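Local coordinates for protein mandelate racemase/muconate lactonizing enzyme (Polaromonas sp., PDB 2OG9) that probably catalyses a racemisation of mandelate or a related acid, as a TIM-barrel member of the enolase superfamily, at residues Asp147-Tyr152 and His323-Tyr328; Glu346-Arg351 and Leu356-Pro361. All coordinates share one frame; numbering follows the deposited sequence.

Overall arrangement
Interaction 1 and interaction 2 show how the chemistry around one sheet changes from buried interior to surface. Interaction 1 is core packing: strand 148-152 meets helix 318-326 through the methyls of V149, set against a methyl and the main chain of the helix, all three touching residues being buried. Interaction 2 lies at the surface, where 346-351 and 356-361 run back along each other and join by a backbone bond, a water and two arginines laid against carbon. The centres of interaction 1 and interaction 2 are about 11 Å apart. They adjoin through V357, whose N lies 3.1 Å from D147 O in a probable hydrogen bond, while its side chain packs on A326. The helix thus borders both contacts.

Interaction 1. Residues Asp147-Tyr152 and His323-Tyr328; sequences DSVRCY and HLAAAY
V149, on strand 148-152, faces A325 and A326 toward the C-terminal part of helix 318-326, and the backbones come as close as 6.6 Å between V149 CA and A326 CA. The contact is small, burying about 102 Å² in all, and V149 provides nearly all of the strand's share. Its two methyls divide the work. With CG1 anti to the backbone N (chi1 180°), that branch meets the methyl of A325, V149 CG1 lying 4.2 Å from A325 CB. The other branch rests against the helix backbone, where V149 CG2 approaches A326 N to 4.1 Å. The valine fork therefore straddles two successive residues, A325 and A326, touching a side chain with one prong and main chain with the other. Short alanine side chains keep the helix surface low here, which suits the close approach of the strand. V334 and P332 extend the apolar patch, since both touch V149 and A325; A326 also packs against A139 of helix 138-142. Strand 148-152 pairs in parallel with strand 333-335, which follows the helix in the chain. The pairing and the covering helix are consistent with closure of the modified (beta/alpha)7-beta barrel of the enolase superfamily, strand 148-152 probably being the first strand and 333-335 the last.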
loop_
_atom_site.group_PDB
_atom_site.type_symbol
_atom_site.label_atom_id
_atom_site.label_comp_id
_atom_site.label_asym_id
_atom_site.label_seq_id
_atom_site.Cartn_x
_atom_site.Cartn_y
_atom_site.Cartn_z
ATOM N N ASP A 147 34.998 -22.585 0.569
ATOM C CA ASP A 147 35.618 -23.583 1.432
ATOM C C ASP A 147 36.097 -22.997 2.757
ATOM O O ASP A 147 36.645 -23.705 3.594
ATOM C CB ASP A 147 36.768 -24.271 0.693
ATOM C CG ASP A 147 36.289 -25.033 -0.531
ATOM O OD1 ASP A 147 35.236 -25.704 -0.439
ATOM O OD2 ASP A 147 36.960 -24.967 -1.584
ATOM N N SER A 148 35.877 -21.700 2.946
ATOM C CA SER A 148 36.254 -21.025 4.187
ATOM C C SER A 148 35.324 -19.822 4.335
ATOM O O SER A 148 34.855 -19.286 3.338
ATOM C CB SER A 148 37.719 -20.573 4.149
ATOM O OG SER A 148 37.917 -19.549 3.199
ATOM N N VAL A 149 35.073 -19.406 5.572
ATOM C CA VAL A 149 34.158 -18.303 5.859
ATOM C C VAL A 149 34.789 -17.180 6.689
ATOM O O VAL A 149 35.522 -17.444 7.644
ATOM C CB VAL A 149 32.918 -18.841 6.622
ATOM C CG1 VAL A 149 31.956 -17.706 6.935
ATOM C CG2 VAL A 149 32.220 -19.917 5.787
ATOM N N ARG A 150 34.493 -15.930 6.333
ATOM C CA ARG A 150 35.038 -14.797 7.082
ATOM C C ARG A 150 34.656 -14.974 8.547
ATOM O O ARG A 150 33.525 -15.339 8.854
ATOM C CB ARG A 150 34.470 -13.467 6.570
ATOM C CG ARG A 150 34.685 -13.200 5.083
ATOM C CD ARG A 150 34.521 -11.716 4.761
ATOM N NE ARG A 150 35.628 -10.919 5.291
ATOM C CZ ARG A 150 35.811 -9.623 5.038
ATOM N NH1 ARG A 150 34.959 -8.965 4.262
ATOM N NH2 ARG A 150 36.860 -8.983 5.545
ATOM N N CYS A 151 35.597 -14.733 9.454
ATOM C CA CYS A 151 35.308 -14.880 10.871
ATOM C C CYS A 151 35.759 -13.659 11.661
ATOM O O CYS A 151 36.581 -12.864 11.195
ATOM C CB CYS A 151 35.989 -16.134 11.440
ATOM S SG CYS A 151 37.810 -16.081 11.457
ATOM N N TYR A 152 35.215 -13.531 12.867
ATOM C CA TYR A 152 35.530 -12.426 13.757
ATOM C C TYR A 152 35.368 -12.934 15.177
ATOM O O TYR A 152 34.770 -13.991 15.396
ATOM C CB TYR A 152 34.561 -11.269 13.514
ATOM C CG TYR A 152 33.112 -11.599 13.836
ATOM C CD1 TYR A 152 32.556 -11.262 15.068
ATOM C CD2 TYR A 152 32.305 -12.255 12.908
ATOM C CE1 TYR A 152 31.227 -11.569 15.372
ATOM C CE2 TYR A 152 30.972 -12.569 13.202
ATOM C CZ TYR A 152 30.444 -12.223 14.433
ATOM O OH TYR A 152 29.136 -12.541 14.733
ATOM N N HIS A 323 29.148 -24.661 8.509
ATOM C CA HIS A 323 28.626 -25.450 7.395
ATOM C C HIS A 323 27.467 -24.731 6.714
ATOM O O HIS A 323 27.390 -24.675 5.483
ATOM C CB HIS A 323 28.141 -26.811 7.891
ATOM C CG HIS A 323 29.246 -27.730 8.302
ATOM N ND1 HIS A 323 30.050 -28.380 7.390
ATOM C CD2 HIS A 323 29.702 -28.087 9.525
ATOM C CE1 HIS A 323 30.954 -29.097 8.034
ATOM N NE2 HIS A 323 30.765 -28.936 9.332
ATOM N N LEU A 324 26.555 -24.195 7.521
ATOM C CA LEU A 324 25.397 -23.493 6.989
ATOM C C LEU A 324 25.815 -22.213 6.262
ATOM O O LEU A 324 25.292 -21.903 5.192
ATOM C CB LEU A 324 24.410 -23.191 8.125
ATOM C CG LEU A 324 23.852 -24.455 8.798
ATOM C CD1 LEU A 324 23.016 -24.100 10.022
ATOM C CD2 LEU A 324 23.011 -25.232 7.793
ATOM N N ALA A 325 26.771 -21.484 6.833
ATOM C CA ALA A 325 27.258 -20.256 6.211
ATOM C C ALA A 325 27.930 -20.550 4.872
ATOM O O ALA A 325 27.833 -19.762 3.930
ATOM C CB ALA A 325 28.241 -19.549 7.143
ATOM N N ALA A 326 28.615 -21.684 4.782
ATOM C CA ALA A 326 29.295 -22.048 3.545
ATOM C C ALA A 326 28.291 -22.234 2.408
ATOM O O ALA A 326 28.620 -22.038 1.239
ATOM C CB ALA A 326 30.093 -23.335 3.748
ATOM N N ALA A 327 27.070 -22.610 2.760
ATOM C CA ALA A 327 26.017 -22.849 1.780
ATOM C C ALA A 327 25.221 -21.610 1.352
ATOM O O ALA A 327 24.361 -21.712 0.484
ATOM C CB ALA A 327 25.054 -23.922 2.315
ATOM N N TYR A 328 25.499 -20.452 1.947
ATOM C CA TYR A 328 24.772 -19.225 1.586
ATOM C C TYR A 328 25.439 -18.570 0.372
ATOM O O TYR A 328 26.660 -18.459 0.317
ATOM C CB TYR A 328 24.761 -18.252 2.769
ATOM C CG TYR A 328 23.710 -17.163 2.669
ATOM C CD1 TYR A 328 22.350 -17.466 2.783
ATOM C CD2 TYR A 328 24.072 -15.831 2.466
ATOM C CE1 TYR A 328 21.373 -16.464 2.696
ATOM C CE2 TYR A 328 23.106 -14.825 2.378
ATOM C CZ TYR A 328 21.761 -15.151 2.492
ATOM O OH TYR A 328 20.806 -14.159 2.386
#

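Interaction 2. Residues Glu346-Arg351 and Leu356-Pro361; sequences ERIEIR and LVPTRP
E349 and L356 carry the backbone junction of this turn. L356 N donates to E349 O at 2.8 Å, nearly straight at 166° and almost in line with the C=O. In the return direction a water takes the place of a direct bond, accepting from E349 N at 2.9 Å and donating to L356 O at 2.6 Å. L356 also supplies the largest apolar surface of the contact. Its isobutyl end crosses R351 at about a right angle, with L356 CD1 seated over the centre of the guanidinium, 3.6 Å from R351 CZ. R351 reaches this place because CG sits between the backbone N and the carbonyl carbon (chi1 64°) and the chain then runs extended to NE. Beside it, the carbons of E349 lie alongside L356, and E349 OE2 faces R351 NH1 in a long ion pair of 4.0 Å that is charge attraction without a directed N-H. Further along, I348 CD1 meets P358 CG at 3.8 Å, with M318 and V322 of helix 318-326 behind them. The extended chain of R360 lays one guanidinium face against E346, with R360 NH2 3.6 Å from E346 CB, while R347 O lies at the guanidinium edge, 3.2 Å from R360 NH2. A bend at chi2 (75°) helps carry the E346 carboxylate elsewhere, to T366. With an alanine at R360 the guanidinium is gone, and E346 CB and CG would probably lose their flat cover while R347 O would lose its positive neighbour. Arginine thus works twice here as a flat platform for aliphatic carbon, while the directed bonding across the contact comes from one backbone hydrogen bond and one bridging water.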
loop_
_atom_site.group_PDB
_atom_site.type_symbol
_atom_site.label_atom_id
_atom_site.label_comp_id
_atom_site.label_asym_id
_atom_site.label_seq_id
_atom_site.Cartn_x
_atom_site.Cartn_y
_atom_site.Cartn_z
ATOM N N GLU A 346 36.859 -32.597 18.061
ATOM C CA GLU A 346 37.320 -31.899 16.863
ATOM C C GLU A 346 37.448 -30.392 17.082
ATOM O O GLU A 346 36.905 -29.852 18.040
ATOM C CB GLU A 346 36.358 -32.167 15.704
ATOM C CG GLU A 346 36.178 -33.644 15.336
ATOM C CD GLU A 346 35.321 -34.409 16.327
ATOM O OE1 GLU A 346 34.619 -33.771 17.141
ATOM O OE2 GLU A 346 35.334 -35.658 16.286
ATOM N N ARG A 347 38.157 -29.714 16.185
ATOM C CA ARG A 347 38.356 -28.272 16.309
ATOM C C ARG A 347 38.262 -27.555 14.971
ATOM O O ARG A 347 38.505 -28.144 13.918
ATOM C CB ARG A 347 39.728 -27.978 16.930
ATOM C CG ARG A 347 39.888 -28.424 18.374
ATOM C CD ARG A 347 39.148 -27.495 19.322
ATOM N NE ARG A 347 39.318 -27.859 20.728
ATOM C CZ ARG A 347 38.706 -28.878 21.329
ATOM N NH1 ARG A 347 37.865 -29.658 20.655
ATOM N NH2 ARG A 347 38.924 -29.112 22.617
ATOM N N ILE A 348 37.904 -26.277 15.028
ATOM C CA ILE A 348 37.793 -25.452 13.833
ATOM C C ILE A 348 39.149 -24.787 13.602
ATOM O O ILE A 348 39.816 -24.380 14.553
ATOM C CB ILE A 348 36.730 -24.340 14.014
ATOM C CG1 ILE A 348 35.348 -24.965 14.243
ATOM C CG2 ILE A 348 36.727 -23.424 12.802
ATOM C CD1 ILE A 348 34.818 -25.754 13.065
ATOM N N GLU A 349 39.555 -24.682 12.346
ATOM C CA GLU A 349 40.828 -24.060 12.028
ATOM C C GLU A 349 40.590 -22.696 11.403
ATOM O O GLU A 349 39.686 -22.532 10.586
ATOM C CB GLU A 349 41.610 -24.941 11.056
ATOM C CG GLU A 349 43.098 -24.657 11.032
ATOM C CD GLU A 349 43.864 -25.655 10.186
ATOM O OE1 GLU A 349 43.548 -26.861 10.267
ATOM O OE2 GLU A 349 44.782 -25.236 9.452
ATOM N N ILE A 350 41.399 -21.716 11.792
ATOM C CA ILE A 350 41.269 -20.381 11.236
ATOM C C ILE A 350 42.597 -19.928 10.647
ATOM O O ILE A 350 43.667 -20.253 11.165
ATOM C CB ILE A 350 40.830 -19.340 12.294
ATOM C CG1 ILE A 350 41.899 -19.212 13.381
ATOM C CG2 ILE A 350 39.485 -19.736 12.892
ATOM C CD1 ILE A 350 41.664 -18.056 14.336
ATOM N N ARG A 351 42.522 -19.189 9.549
ATOM C CA ARG A 351 43.718 -18.675 8.914
ATOM C C ARG A 351 43.387 -17.567 7.936
ATOM O O ARG A 351 42.372 -17.610 7.237
ATOM C CB ARG A 351 44.486 -19.796 8.208
ATOM C CG ARG A 351 43.764 -20.457 7.056
ATOM C CD ARG A 351 44.547 -21.674 6.583
ATOM N NE ARG A 351 43.972 -22.283 5.387
ATOM C CZ ARG A 351 44.282 -23.499 4.949
ATOM N NH1 ARG A 351 45.163 -24.239 5.613
ATOM N NH2 ARG A 351 43.713 -23.975 3.849
ATOM N N LEU A 356 38.128 -22.321 8.328
ATOM C CA LEU A 356 37.987 -23.361 7.321
ATOM C C LEU A 356 36.750 -24.207 7.568
ATOM O O LEU A 356 36.434 -24.556 8.703
ATOM C CB LEU A 356 39.219 -24.279 7.308
ATOM C CG LEU A 356 40.596 -23.645 7.077
ATOM C CD1 LEU A 356 41.664 -24.740 7.038
ATOM C CD2 LEU A 356 40.598 -22.861 5.778
ATOM N N VAL A 357 36.046 -24.529 6.494
ATOM C CA VAL A 357 34.870 -25.368 6.610
ATOM C C VAL A 357 35.408 -26.785 6.755
ATOM O O VAL A 357 36.204 -27.225 5.937
ATOM C CB VAL A 357 34.005 -25.279 5.344
ATOM C CG1 VAL A 357 32.842 -26.249 5.443
ATOM C CG2 VAL A 357 33.497 -23.852 5.167
ATOM N N PRO A 358 35.011 -27.499 7.819
ATOM C CA PRO A 358 35.480 -28.874 8.035
ATOM C C PRO A 358 35.195 -29.743 6.812
ATOM O O PRO A 358 34.196 -29.537 6.120
ATOM C CB PRO A 358 34.686 -29.316 9.261
ATOM C CG PRO A 358 34.547 -28.057 10.033
ATOM C CD PRO A 358 34.202 -27.039 8.960
ATOM N N THR A 359 36.072 -30.709 6.544
ATOM C CA THR A 359 35.897 -31.586 5.391
ATOM C C THR A 359 35.435 -32.995 5.751
ATOM O O THR A 359 35.095 -33.779 4.869
ATOM C CB THR A 359 37.200 -31.691 4.552
ATOM O OG1 THR A 359 38.271 -32.157 5.381
ATOM C CG2 THR A 359 37.562 -30.335 3.963
ATOM N N ARG A 360 35.413 -33.317 7.040
ATOM C CA ARG A 360 34.964 -34.638 7.477
ATOM C C ARG A 360 33.449 -34.797 7.276
ATOM O O ARG A 360 32.725 -33.811 7.149
ATOM C CB ARG A 360 35.345 -34.861 8.950
ATOM C CG ARG A 360 35.645 -33.587 9.723
ATOM C CD ARG A 360 36.351 -33.883 11.047
ATOM N NE ARG A 360 37.028 -32.700 11.576
ATOM C CZ ARG A 360 36.409 -31.630 12.068
ATOM N NH1 ARG A 360 35.088 -31.586 12.111
ATOM N NH2 ARG A 360 37.113 -30.594 12.503
ATOM N N PRO A 361 32.957 -36.045 7.224
ATOM C CA PRO A 361 31.527 -36.337 7.034
ATOM C C PRO A 361 30.592 -35.724 8.079
ATOM O O PRO A 361 30.913 -35.690 9.270
ATOM C CB PRO A 361 31.480 -37.862 7.057
ATOM C CG PRO A 361 32.812 -38.242 6.461
ATOM C CD PRO A 361 33.760 -37.282 7.145
HETATM O O HOH W 1 37.943 -25.972 10.302
#